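Local coordinates for protein LURP-one-related 15 (Arabidopsis thaliana, PDB 1ZXU) that is of unknown function but may be related to the phospholipid scramblase and tubby-like superfamily of membrane-tethered transcription factors, at residues Met40-Lys45 / Asp185-Thr190; Arg155-Tyr160 / Ala169-Lys174; Gly52-Thr57 / Phe65-Pro70; Val26-Lys31 / Asp196-Ala201. All blocks are in the same frame, centred on the assembly; numbering follows the deposited sequence.

Interaction 1: Met40-Lys45 / Asp185-Thr190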
loop_
_atom_site.group_PDB
_atom_site.type_symbol
_atom_site.label_atom_id
_atom_site.label_comp_id
_atom_site.label_asym_id
_atom_site.label_seq_id
_atom_site.Cartn_x
_atom_site.Cartn_y
_atom_site.Cartn_z
HETATM N N MSE A 40 10.153 -4.223 2.752
HETATM C CA MSE A 40 9.529 -4.768 1.527
HETATM C C MSE A 40 10.149 -4.150 0.317
HETATM O O MSE A 40 10.681 -3.021 0.373
HETATM C CB MSE A 40 8.021 -4.494 1.508
HETATM C CG MSE A 40 7.302 -4.913 2.766
HETATM SE SE MSE A 40 5.373 -4.708 2.641
HETATM C CE MSE A 40 5.416 -2.978 1.849
ATOM N N ALA A 41 10.104 -4.857 -0.826
ATOM C CA ALA A 41 10.697 -4.303 -2.031
ATOM C C ALA A 41 9.897 -4.791 -3.235
ATOM O O ALA A 41 9.158 -5.785 -3.104
ATOM C CB ALA A 41 12.153 -4.800 -2.150
ATOM N N ILE A 42 10.030 -4.109 -4.376
ATOM C CA ILE A 42 9.344 -4.459 -5.631
ATOM C C ILE A 42 10.303 -5.248 -6.531
ATOM O O ILE A 42 11.497 -4.895 -6.709
ATOM C CB ILE A 42 8.882 -3.178 -6.398
ATOM C CG1 ILE A 42 7.693 -2.535 -5.668
ATOM C CG2 ILE A 42 8.499 -3.480 -7.874
ATOM C CD1 ILE A 42 7.224 -1.194 -6.266
ATOM N N VAL A 43 9.783 -6.355 -7.049
ATOM C CA VAL A 43 10.485 -7.135 -8.081
ATOM C C VAL A 43 9.590 -7.169 -9.332
ATOM O O VAL A 43 8.381 -7.503 -9.259
ATOM C CB VAL A 43 10.745 -8.585 -7.625
ATOM C CG1 VAL A 43 11.433 -9.376 -8.764
ATOM C CG2 VAL A 43 11.592 -8.647 -6.333
ATOM N N ARG A 44 10.184 -6.803 -10.474
ATOM C CA ARG A 44 9.449 -6.728 -11.749
ATOM C C ARG A 44 9.999 -7.709 -12.760
ATOM O O ARG A 44 11.161 -8.077 -12.671
ATOM C CB ARG A 44 9.644 -5.369 -12.354
ATOM C CG ARG A 44 8.976 -4.260 -11.568
ATOM C CD ARG A 44 9.434 -2.896 -12.090
ATOM N NE ARG A 44 9.200 -1.831 -11.108
ATOM C CZ ARG A 44 8.033 -1.205 -10.899
ATOM N NH1 ARG A 44 6.946 -1.527 -11.616
ATOM N NH2 ARG A 44 7.951 -0.259 -9.988
ATOM N N LYS A 45 9.170 -8.093 -13.724
ATOM C CA LYS A 45 9.666 -8.906 -14.861
ATOM C C LYS A 45 10.208 -8.006 -15.956
ATOM O O LYS A 45 9.695 -6.906 -16.196
ATOM C CB LYS A 45 8.587 -9.831 -15.428
ATOM C CG LYS A 45 7.801 -10.605 -14.363
ATOM C CD LYS A 45 7.240 -11.902 -14.932
ATOM C CE LYS A 45 6.272 -12.564 -13.976
ATOM N NZ LYS A 45 5.761 -13.826 -14.593
ATOM N N ASP A 185 13.631 -3.008 -7.917
ATOM C CA ASP A 185 13.685 -1.540 -7.767
ATOM C C ASP A 185 14.733 -1.181 -6.716
ATOM O O ASP A 185 15.028 -1.980 -5.803
ATOM C CB ASP A 185 12.279 -0.940 -7.329
ATOM C CG ASP A 185 11.317 -0.791 -8.563
ATOM O OD1 ASP A 185 11.724 -1.251 -9.725
ATOM O OD2 ASP A 185 10.220 -0.203 -8.401
ATOM N N ASN A 186 15.297 0.015 -6.879
ATOM C CA ASN A 186 16.397 0.449 -6.027
ATOM C C ASN A 186 15.946 1.028 -4.684
ATOM O O ASN A 186 16.433 2.080 -4.268
ATOM C CB ASN A 186 17.274 1.456 -6.787
ATOM C CG ASN A 186 16.600 2.792 -6.988
ATOM O OD1 ASN A 186 15.353 2.911 -7.044
ATOM N ND2 ASN A 186 17.418 3.835 -7.125
ATOM N N PHE A 187 14.988 0.388 -4.027
ATOM C CA PHE A 187 14.629 0.859 -2.712
ATOM C C PHE A 187 14.003 -0.260 -1.911
ATOM O O PHE A 187 13.610 -1.305 -2.464
ATOM C CB PHE A 187 13.626 1.993 -2.844
ATOM C CG PHE A 187 12.249 1.542 -3.318
ATOM C CD1 PHE A 187 11.270 1.131 -2.399
ATOM C CD2 PHE A 187 11.924 1.596 -4.676
ATOM C CE1 PHE A 187 9.981 0.731 -2.852
ATOM C CE2 PHE A 187 10.662 1.223 -5.133
ATOM C CZ PHE A 187 9.683 0.783 -4.244
ATOM N N SER A 188 13.917 -0.035 -0.601
ATOM C CA SER A 188 13.040 -0.880 0.214
ATOM C C SER A 188 12.191 -0.003 1.069
ATOM O O SER A 188 12.453 1.197 1.174
ATOM C CB SER A 188 13.814 -1.846 1.085
ATOM O OG SER A 188 14.639 -1.141 1.990
ATOM N N VAL A 189 11.100 -0.576 1.595
ATOM C CA VAL A 189 10.268 0.201 2.496
ATOM C C VAL A 189 10.251 -0.558 3.842
ATOM O O VAL A 189 9.851 -1.692 3.900
ATOM C CB VAL A 189 8.825 0.342 1.995
ATOM C CG1 VAL A 189 7.950 1.084 3.017
ATOM C CG2 VAL A 189 8.769 1.142 0.707
ATOM N N THR A 190 10.701 0.103 4.904
ATOM C CA THR A 190 10.584 -0.467 6.278
ATOM C C THR A 190 9.206 -0.218 6.813
ATOM O O THR A 190 8.746 0.939 6.858
ATOM C CB THR A 190 11.620 0.140 7.233
ATOM O OG1 THR A 190 12.932 -0.086 6.694
ATOM C CG2 THR A 190 11.458 -0.500 8.641
HETATM O O HOH W 1 11.624 -1.830 -4.255
#
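The seam that closes the antiparallel barrel lies where Met40, on the first strand, pairs with Val189, on the last. Met40 N donates to Val189 O and Val189 N to Met40 O, both at 2.8 Å. Next to this pair the strands are joined through a water, which accepts from Ile42 N at 2.8 Å and donates to Phe187 O; it also sits over the centre of the Phe187 ring. Direct bonding resumes with Asp185 N to Ile42 O at 3.1 Å. Phe187 turns its ring edge to Ile42, CZ meeting CD1 at 3.7 Å, as suits two apolar residues in a buried joint. Arg44 then grips Asp185 side-on: NE reaches OD1 at 2.9 Å and NH2 reaches OD2 at 2.8 Å. Both oxygens lie near the guanidinium plane and are met on their syn sides, with the two planar groups 31° apart. Arginine suits the place: NE and NH2 share a plane and can each meet one carboxylate oxygen. Ile42 CG2 covers part of one guanidinium face, and NH2 has a second anionic partner in Asp208 of helix 197-211. Pairing of first and last strands beside an enclosed helix is the closure expected of a tubby-like barrel.

Interaction 2: Arg155-Tyr160 / Ala169-Lys174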
loop_
_atom_site.group_PDB
_atom_site.type_symbol
_atom_site.label_atom_id
_atom_site.label_comp_id
_atom_site.label_asym_id
_atom_site.label_seq_id
_atom_site.Cartn_x
_atom_site.Cartn_y
_atom_site.Cartn_z
ATOM N N ARG A 155 13.324 8.200 -3.474
ATOM C CA ARG A 155 13.253 7.038 -2.568
ATOM C C ARG A 155 13.184 7.476 -1.103
ATOM O O ARG A 155 13.750 6.796 -0.221
ATOM C CB ARG A 155 14.361 5.962 -2.792
ATOM C CG ARG A 155 14.542 5.443 -4.231
ATOM C CD ARG A 155 13.179 5.271 -4.933
ATOM N NE ARG A 155 13.272 4.510 -6.185
ATOM C CZ ARG A 155 12.267 4.294 -7.010
ATOM N NH1 ARG A 155 11.085 4.843 -6.777
ATOM N NH2 ARG A 155 12.452 3.524 -8.087
ATOM N N SER A 156 12.430 8.557 -0.868
ATOM C CA SER A 156 12.361 9.122 0.478
ATOM C C SER A 156 10.981 9.203 1.102
ATOM O O SER A 156 10.809 9.884 2.150
ATOM C CB SER A 156 12.980 10.523 0.506
ATOM O OG SER A 156 12.282 11.418 -0.336
ATOM N N CYS A 157 10.003 8.544 0.501
ATOM C CA CYS A 157 8.643 8.541 1.039
ATOM C C CYS A 157 8.594 8.075 2.470
ATOM O O CYS A 157 9.276 7.132 2.853
ATOM C CB CYS A 157 7.759 7.607 0.207
ATOM S SG CYS A 157 7.608 8.217 -1.555
ATOM N N VAL A 158 7.782 8.769 3.242
ATOM C CA VAL A 158 7.572 8.427 4.653
ATOM C C VAL A 158 6.057 8.442 4.838
ATOM O O VAL A 158 5.377 9.360 4.367
ATOM C CB VAL A 158 8.206 9.466 5.594
ATOM C CG1 VAL A 158 7.964 9.044 6.997
ATOM C CG2 VAL A 158 9.744 9.558 5.318
ATOM N N VAL A 159 5.534 7.422 5.518
ATOM C CA VAL A 159 4.117 7.372 5.847
ATOM C C VAL A 159 3.982 7.693 7.350
ATOM O O VAL A 159 4.654 7.050 8.187
ATOM C CB VAL A 159 3.526 5.952 5.614
ATOM C CG1 VAL A 159 2.011 5.963 5.750
ATOM C CG2 VAL A 159 3.859 5.438 4.176
ATOM N N TYR A 160 3.055 8.627 7.649
ATOM C CA TYR A 160 2.782 9.049 9.034
ATOM C C TYR A 160 1.371 8.728 9.435
ATOM O O TYR A 160 0.455 8.781 8.571
ATOM C CB TYR A 160 2.904 10.558 9.117
ATOM C CG TYR A 160 4.252 11.079 8.777
ATOM C CD1 TYR A 160 5.212 11.251 9.774
ATOM C CD2 TYR A 160 4.565 11.411 7.474
ATOM C CE1 TYR A 160 6.481 11.758 9.468
ATOM C CE2 TYR A 160 5.834 11.916 7.147
ATOM C CZ TYR A 160 6.775 12.067 8.152
ATOM O OH TYR A 160 8.000 12.580 7.814
ATOM N N ALA A 169 5.974 3.908 8.318
ATOM C CA ALA A 169 6.812 3.277 7.290
ATOM C C ALA A 169 7.745 4.271 6.663
ATOM O O ALA A 169 7.414 5.458 6.562
ATOM C CB ALA A 169 5.960 2.625 6.193
ATOM N N GLN A 170 8.876 3.766 6.221
ATOM C CA GLN A 170 9.896 4.646 5.647
ATOM C C GLN A 170 10.622 3.989 4.460
ATOM O O GLN A 170 11.128 2.887 4.602
ATOM C CB GLN A 170 10.912 4.915 6.780
ATOM C CG GLN A 170 12.239 5.501 6.369
ATOM C CD GLN A 170 12.184 6.981 6.391
ATOM O OE1 GLN A 170 12.023 7.560 7.466
ATOM N NE2 GLN A 170 12.259 7.623 5.206
HETATM N N MSE A 171 10.678 4.693 3.338
HETATM C CA MSE A 171 11.435 4.256 2.191
HETATM C C MSE A 171 12.932 4.584 2.318
HETATM O O MSE A 171 13.302 5.604 2.939
HETATM C CB MSE A 171 10.842 4.945 0.947
HETATM C CG MSE A 171 11.294 4.323 -0.352
HETATM SE SE MSE A 171 10.242 5.166 -1.733
HETATM C CE MSE A 171 8.608 4.124 -1.490
ATOM N N HIS A 172 13.777 3.691 1.777
ATOM C CA HIS A 172 15.260 3.882 1.751
ATOM C C HIS A 172 15.749 3.529 0.371
ATOM O O HIS A 172 15.285 2.553 -0.199
ATOM C CB HIS A 172 15.994 2.885 2.668
ATOM C CG HIS A 172 15.370 2.690 3.994
ATOM N ND1 HIS A 172 14.534 1.629 4.272
ATOM C CD2 HIS A 172 15.484 3.404 5.144
ATOM C CE1 HIS A 172 14.139 1.716 5.530
ATOM N NE2 HIS A 172 14.698 2.781 6.080
ATOM N N ARG A 173 16.694 4.305 -0.153
ATOM C CA ARG A 173 17.272 4.016 -1.466
ATOM C C ARG A 173 18.286 2.927 -1.295
ATOM O O ARG A 173 19.027 2.942 -0.314
ATOM C CB ARG A 173 17.969 5.262 -2.060
ATOM C CG ARG A 173 18.464 4.987 -3.475
ATOM C CD ARG A 173 18.625 6.254 -4.301
ATOM N NE ARG A 173 19.738 7.059 -3.835
ATOM C CZ ARG A 173 20.997 6.946 -4.265
ATOM N NH1 ARG A 173 21.332 6.035 -5.180
ATOM N NH2 ARG A 173 21.937 7.740 -3.758
ATOM N N LYS A 174 18.311 1.985 -2.248
ATOM C CA LYS A 174 19.346 0.943 -2.370
ATOM C C LYS A 174 20.271 1.254 -3.558
ATOM O O LYS A 174 19.898 1.943 -4.526
ATOM C CB LYS A 174 18.724 -0.453 -2.564
ATOM C CG LYS A 174 17.870 -0.986 -1.393
ATOM C CD LYS A 174 18.696 -1.698 -0.326
ATOM C CE LYS A 174 19.052 -0.778 0.835
ATOM N NZ LYS A 174 17.912 -0.681 1.801
#
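Val158 and Gln170 face one another as a non-hydrogen-bonded pair in the antiparallel hairpin of strands 158-161 and 167-173. The glutamine leaves its backbone with CG anti to N (chi1 165°) and then bends at chi2, which turns the amide toward the partner strand and the side chain of Val158. NE2 donates to Met171 O at 3.2 Å, with that oxygen near the amide plane and the bond falling on a carbonyl lone pair. The amide crosses the Val158 side chain, and CG2 of that valine comes within 3.2 Å of NE2. With an alanine at Gln170, Val158 CG2 would probably lose the amide that packs on it, and Met171 O the N-H that bonds it. The neighbouring pair, Val159 and Ala169, projects to the other face, toward helix 197-211; Val159 CG2 rests 4.0 Å from Ala169 CB, the short methyl leaving room for Ile200 of the helix.

Met171, present as selenomethionine, points across to the partner segment. Its extended start lays SE 3.6 Å from Arg155 CA, and the bend at chi3 (-79°) then brings CE beside Cys157 CB, a flexible chain moulded to an irregular backbone. The side chains of Arg155 and Arg173 cross at about a right angle, touching through their aliphatic parts, CB to CB at 3.7 Å. Past that crossing the Arg155 guanidinium leads away to Asn186 and Trp152. Just ahead of strand 158-161, Met171 N points almost straight at Cys157 O, 2.9 Å away.

Interaction 3: Gly52-Thr57 / Phe65-Pro70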
loop_
_atom_site.group_PDB
_atom_site.type_symbol
_atom_site.label_atom_id
_atom_site.label_comp_id
_atom_site.label_asym_id
_atom_site.label_seq_id
_atom_site.Cartn_x
_atom_site.Cartn_y
_atom_site.Cartn_z
ATOM N N GLY A 52 1.440 -2.554 -14.785
ATOM C CA GLY A 52 0.869 -2.652 -13.452
ATOM C C GLY A 52 1.160 -3.939 -12.695
ATOM O O GLY A 52 0.687 -4.085 -11.556
ATOM N N ASN A 53 1.883 -4.885 -13.313
ATOM C CA ASN A 53 2.147 -6.177 -12.667
ATOM C C ASN A 53 3.555 -6.312 -12.125
ATOM O O ASN A 53 4.569 -6.111 -12.834
ATOM C CB ASN A 53 1.839 -7.376 -13.584
ATOM C CG ASN A 53 0.388 -7.444 -13.987
ATOM O OD1 ASN A 53 -0.405 -6.527 -13.719
ATOM N ND2 ASN A 53 0.015 -8.554 -14.594
ATOM N N PHE A 54 3.632 -6.686 -10.856
ATOM C CA PHE A 54 4.921 -6.870 -10.195
ATOM C C PHE A 54 4.663 -7.594 -8.885
ATOM O O PHE A 54 3.524 -7.904 -8.605
ATOM C CB PHE A 54 5.697 -5.543 -9.987
ATOM C CG PHE A 54 4.938 -4.472 -9.242
ATOM C CD1 PHE A 54 4.934 -4.448 -7.834
ATOM C CD2 PHE A 54 4.269 -3.463 -9.952
ATOM C CE1 PHE A 54 4.263 -3.407 -7.146
ATOM C CE2 PHE A 54 3.618 -2.428 -9.256
ATOM C CZ PHE A 54 3.605 -2.414 -7.898
ATOM N N VAL A 55 5.715 -7.950 -8.172
ATOM C CA VAL A 55 5.585 -8.646 -6.896
ATOM C C VAL A 55 6.220 -7.812 -5.795
ATOM O O VAL A 55 7.176 -7.057 -6.045
ATOM C CB VAL A 55 6.242 -10.002 -6.968
ATOM C CG1 VAL A 55 6.298 -10.656 -5.622
ATOM C CG2 VAL A 55 5.361 -10.925 -7.898
ATOM N N ILE A 56 5.694 -7.933 -4.575
ATOM C CA ILE A 56 6.341 -7.221 -3.445
ATOM C C ILE A 56 6.897 -8.335 -2.572
ATOM O O ILE A 56 6.154 -9.253 -2.212
ATOM C CB ILE A 56 5.301 -6.387 -2.697
ATOM C CG1 ILE A 56 4.878 -5.182 -3.571
ATOM C CG2 ILE A 56 5.903 -5.945 -1.342
ATOM C CD1 ILE A 56 3.657 -4.438 -3.040
ATOM N N THR A 57 8.180 -8.259 -2.225
ATOM C CA THR A 57 8.844 -9.362 -1.469
ATOM C C THR A 57 9.377 -8.782 -0.176
ATOM O O THR A 57 9.453 -7.554 -0.044
ATOM C CB THR A 57 10.037 -10.007 -2.265
ATOM O OG1 THR A 57 11.080 -9.048 -2.465
ATOM C CG2 THR A 57 9.566 -10.575 -3.614
ATOM N N PHE A 65 3.192 -10.080 -1.639
ATOM C CA PHE A 65 1.980 -9.891 -2.494
ATOM C C PHE A 65 2.320 -9.941 -3.978
ATOM O O PHE A 65 3.402 -9.493 -4.377
ATOM C CB PHE A 65 1.378 -8.499 -2.242
ATOM C CG PHE A 65 1.021 -8.287 -0.820
ATOM C CD1 PHE A 65 -0.011 -8.974 -0.236
ATOM C CD2 PHE A 65 1.809 -7.459 -0.019
ATOM C CE1 PHE A 65 -0.318 -8.771 1.125
ATOM C CE2 PHE A 65 1.518 -7.269 1.331
ATOM C CZ PHE A 65 0.473 -7.909 1.902
ATOM N N LYS A 66 1.435 -10.520 -4.780
ATOM C CA LYS A 66 1.487 -10.288 -6.199
ATOM C C LYS A 66 0.554 -9.162 -6.519
ATOM O O LYS A 66 -0.564 -9.067 -5.943
ATOM C CB LYS A 66 1.061 -11.536 -7.002
ATOM C CG LYS A 66 2.135 -12.616 -6.909
ATOM C CD LYS A 66 2.012 -13.667 -8.043
ATOM C CE LYS A 66 2.740 -14.958 -7.620
ATOM N NZ LYS A 66 3.733 -15.458 -8.638
ATOM N N VAL A 67 1.048 -8.262 -7.340
ATOM C CA VAL A 67 0.248 -7.128 -7.721
ATOM C C VAL A 67 -0.109 -7.243 -9.182
ATOM O O VAL A 67 0.794 -7.382 -10.023
ATOM C CB VAL A 67 1.041 -5.824 -7.516
ATOM C CG1 VAL A 67 0.203 -4.617 -7.965
ATOM C CG2 VAL A 67 1.357 -5.701 -6.056
ATOM N N LYS A 68 -1.411 -7.208 -9.461
ATOM C CA LYS A 68 -1.805 -7.283 -10.883
ATOM C C LYS A 68 -3.033 -6.521 -11.244
ATOM O O LYS A 68 -3.869 -6.242 -10.398
ATOM C CB LYS A 68 -1.978 -8.729 -11.328
ATOM C CG LYS A 68 -3.186 -9.393 -10.780
ATOM C CD LYS A 68 -3.413 -10.743 -11.525
ATOM C CE LYS A 68 -4.628 -11.515 -11.038
ATOM N NZ LYS A 68 -5.790 -10.711 -10.542
ATOM N N GLU A 69 -3.149 -6.182 -12.536
ATOM C CA GLU A 69 -4.426 -5.657 -13.057
ATOM C C GLU A 69 -5.264 -6.926 -13.351
ATOM O O GLU A 69 -4.819 -7.789 -14.105
ATOM C CB GLU A 69 -4.167 -4.877 -14.370
ATOM C CG GLU A 69 -3.609 -3.463 -14.130
ATOM C CD GLU A 69 -3.194 -2.717 -15.429
ATOM O OE1 GLU A 69 -3.327 -3.300 -16.520
ATOM O OE2 GLU A 69 -2.715 -1.567 -15.322
ATOM N N PRO A 70 -6.414 -7.079 -12.687
ATOM C CA PRO A 70 -7.174 -8.359 -12.754
ATOM C C PRO A 70 -7.811 -8.582 -14.127
ATOM O O PRO A 70 -8.084 -9.766 -14.470
ATOM C CB PRO A 70 -8.269 -8.188 -11.725
ATOM C CG PRO A 70 -8.460 -6.648 -11.558
ATOM C CD PRO A 70 -7.019 -6.105 -11.770
HETATM O O HOH W 2 -2.646 -8.450 -15.409
#
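Backbone hydrogen bonds join Phe54 with Val67 and Ile56 with Phe65 reciprocally. Val67 N lies 2.8 Å from Phe54 O, and Ile56 N is likewise 2.8 Å from Phe65 O, with an N-H...O angle of 173°. A side chain extends this ladder past its end: Asn53 OD1 accepts from Glu69 N at 3.0 Å, the donor tilted from the amide carbonyl plane. Asn53 ND2 meanwhile gives a hydrogen bond to a water that donates to Glu69 O, so asparagine serves here because one amide can both accept and donate.

These bonds build the antiparallel hairpin of strands 54-58 and 63-68, one wall of the barrel. Apolar contacts occupy its face toward helix 197-211. Phe54 has CG between backbone N and carbonyl carbon (chi1 55°), which sets the ring beside Val67, whose CB makes a CH-pi contact over one face, 4.2 Å from the centroid. Val67 CG2 also meets Ile56 CD1 at 4.0 Å, the branched side chains filling in beside the ring. On the opposite face Val55 CG2 lies alongside the aliphatic start of Lys66, 3.8 Å from its CG. At the margin the Glu69 carboxylate forms a salt bridge outside the hairpin, to Arg212.

Interaction 4: Val26-Lys31 / Asp196-Ala201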
loop_
_atom_site.group_PDB
_atom_site.type_symbol
_atom_site.label_atom_id
_atom_site.label_comp_id
_atom_site.label_asym_id
_atom_site.label_seq_id
_atom_site.Cartn_x
_atom_site.Cartn_y
_atom_site.Cartn_z
ATOM N N VAL A 26 -3.681 -1.154 12.625
ATOM C CA VAL A 26 -4.405 -2.181 11.860
ATOM C C VAL A 26 -5.399 -1.487 10.931
ATOM O O VAL A 26 -6.172 -0.617 11.363
ATOM C CB VAL A 26 -5.085 -3.213 12.782
ATOM C CG1 VAL A 26 -5.679 -2.551 14.014
ATOM C CG2 VAL A 26 -6.146 -4.043 12.036
ATOM N N VAL A 27 -5.371 -1.864 9.649
ATOM C CA VAL A 27 -6.196 -1.191 8.652
ATOM C C VAL A 27 -6.922 -2.236 7.782
ATOM O O VAL A 27 -8.161 -2.170 7.596
ATOM C CB VAL A 27 -5.374 -0.228 7.767
ATOM C CG1 VAL A 27 -6.244 0.339 6.702
ATOM C CG2 VAL A 27 -4.842 0.953 8.608
ATOM N N VAL A 28 -6.157 -3.198 7.314
ATOM C CA VAL A 28 -6.686 -4.225 6.415
ATOM C C VAL A 28 -7.114 -5.432 7.228
ATOM O O VAL A 28 -8.284 -5.899 7.116
ATOM C CB VAL A 28 -5.636 -4.608 5.291
ATOM C CG1 VAL A 28 -6.084 -5.903 4.505
ATOM C CG2 VAL A 28 -5.358 -3.415 4.362
ATOM N N ASP A 29 -6.192 -5.905 8.055
ATOM C CA ASP A 29 -6.385 -7.127 8.870
ATOM C C ASP A 29 -5.269 -7.207 9.909
ATOM O O ASP A 29 -4.086 -7.075 9.577
ATOM C CB ASP A 29 -6.335 -8.375 7.969
ATOM C CG ASP A 29 -6.800 -9.699 8.704
ATOM O OD1 ASP A 29 -6.362 -10.001 9.838
ATOM O OD2 ASP A 29 -7.575 -10.468 8.083
ATOM N N PRO A 30 -5.626 -7.494 11.177
ATOM C CA PRO A 30 -4.559 -7.639 12.181
ATOM C C PRO A 30 -3.498 -8.705 11.875
ATOM O O PRO A 30 -2.405 -8.632 12.411
ATOM C CB PRO A 30 -5.336 -7.990 13.488
ATOM C CG PRO A 30 -6.655 -8.484 13.029
ATOM C CD PRO A 30 -6.973 -7.693 11.752
ATOM N N LYS A 31 -3.778 -9.673 11.004
ATOM C CA LYS A 31 -2.771 -10.660 10.643
ATOM C C LYS A 31 -1.573 -10.080 9.861
ATOM O O LYS A 31 -0.530 -10.731 9.730
ATOM C CB LYS A 31 -3.386 -11.851 9.897
ATOM C CG LYS A 31 -3.668 -11.602 8.430
ATOM C CD LYS A 31 -4.114 -12.828 7.713
ATOM C CE LYS A 31 -5.523 -12.649 7.180
ATOM N NZ LYS A 31 -6.089 -13.919 6.610
ATOM N N ASP A 196 0.264 -2.297 9.780
ATOM C CA ASP A 196 -0.329 -3.245 8.824
ATOM C C ASP A 196 0.455 -3.212 7.522
ATOM O O ASP A 196 0.445 -2.198 6.813
ATOM C CB ASP A 196 -1.772 -2.803 8.640
ATOM C CG ASP A 196 -2.588 -3.758 7.791
ATOM O OD1 ASP A 196 -2.053 -4.251 6.784
ATOM O OD2 ASP A 196 -3.768 -3.967 8.125
ATOM N N TYR A 197 1.172 -4.293 7.220
ATOM C CA TYR A 197 2.051 -4.217 6.031
ATOM C C TYR A 197 1.261 -4.385 4.711
ATOM O O TYR A 197 1.777 -4.060 3.620
ATOM C CB TYR A 197 3.293 -5.145 6.154
ATOM C CG TYR A 197 3.046 -6.655 6.024
ATOM C CD1 TYR A 197 2.817 -7.245 4.763
ATOM C CD2 TYR A 197 3.106 -7.466 7.181
ATOM C CE1 TYR A 197 2.647 -8.638 4.640
ATOM C CE2 TYR A 197 2.934 -8.853 7.058
ATOM C CZ TYR A 197 2.688 -9.405 5.782
ATOM O OH TYR A 197 2.499 -10.787 5.628
ATOM N N ALA A 198 0.029 -4.889 4.797
ATOM C CA ALA A 198 -0.806 -4.928 3.564
ATOM C C ALA A 198 -1.250 -3.508 3.260
ATOM O O ALA A 198 -1.253 -3.053 2.121
ATOM C CB ALA A 198 -2.009 -5.855 3.698
ATOM N N PHE A 199 -1.586 -2.789 4.313
ATOM C CA PHE A 199 -1.924 -1.367 4.118
ATOM C C PHE A 199 -0.722 -0.615 3.482
ATOM O O PHE A 199 -0.860 0.058 2.460
ATOM C CB PHE A 199 -2.261 -0.797 5.502
ATOM C CG PHE A 199 -2.386 0.710 5.509
ATOM C CD1 PHE A 199 -3.253 1.373 4.607
ATOM C CD2 PHE A 199 -1.577 1.470 6.369
ATOM C CE1 PHE A 199 -3.372 2.760 4.596
ATOM C CE2 PHE A 199 -1.718 2.843 6.398
ATOM C CZ PHE A 199 -2.579 3.523 5.491
ATOM N N ILE A 200 0.471 -0.750 4.051
ATOM C CA ILE A 200 1.616 -0.079 3.457
ATOM C C ILE A 200 1.915 -0.526 1.986
ATOM O O ILE A 200 2.188 0.304 1.111
ATOM C CB ILE A 200 2.862 -0.234 4.337
ATOM C CG1 ILE A 200 2.555 0.272 5.768
ATOM C CG2 ILE A 200 4.034 0.477 3.605
ATOM C CD1 ILE A 200 2.161 1.761 5.842
ATOM N N ALA A 201 1.760 -1.822 1.719
ATOM C CA ALA A 201 1.984 -2.356 0.369
ATOM C C ALA A 201 0.956 -1.697 -0.555
ATOM O O ALA A 201 1.327 -1.317 -1.647
ATOM C CB ALA A 201 1.759 -3.882 0.343
#
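The helix N-cap at Asp196 doubles as the acceptor that holds the backbone of Val27, Val28 and Asp29 against the start of helix 197-211. With CG anti to its own N (chi1 -174°), the carboxylate reaches between the two segments and divides its oxygens between them. OD1 serves the helix: it accepts from Phe199 N at 2.9 Å, and weakly from Ala198 N, two first-turn N-H groups that have no preceding carbonyl in the helix. OD2 takes three bonds from the other segment. Asp29 N uses its syn lone pair at 3.1 Å, Val27 N comes on the anti side, and Val28 N approaches from above the carboxylate plane at 2.6 Å. So many N-H groups, together with the positive end of the helix dipole, would be expected to favour the ionised form. With alanine in place of Asp196, the N-H groups of Val27, Val28 and Asp29 would probably be left without their shared acceptor and the first helical turn uncapped.

Apolar side chains pack around this polar junction. Val27 sets CG2 over one face of the Phe199 ring, 4.1 Å from its centroid, while CG1 touches CD1 of the same ring at 3.8 Å; beta branching lets one residue supply both methyls. Val28 CB sits 4.2 Å from Ala198 CB, whose small methyl admits this close approach, and Val28 also packs on Val88 and Val89 of the barrel. Farther along, Asp29 forms an Asx turn, its OD1 accepting from Lys31 N at 2.9 Å with an N-H...O angle of 174°.

From the N terminus, residues 26-31 wait for the helix that begins after 196, so interaction 4 closes the longest loop and encloses the other three. Inside it, interaction 1 joins strand 38-43 to strand 187-191 and shuts the barrel. Within that loop lie interactions 3 and 2 in series, two local hairpins that do not touch, their centres about 20 Å apart. None of the loops cross. Each hairpin borders the seam: strand 54-58 pairs with 38-43, and strand 167-173 with 187-191. Helix 197-211 unites all four, with Ile200 and Ala201 lying against side chains such as Met40, Ala169 and Phe65.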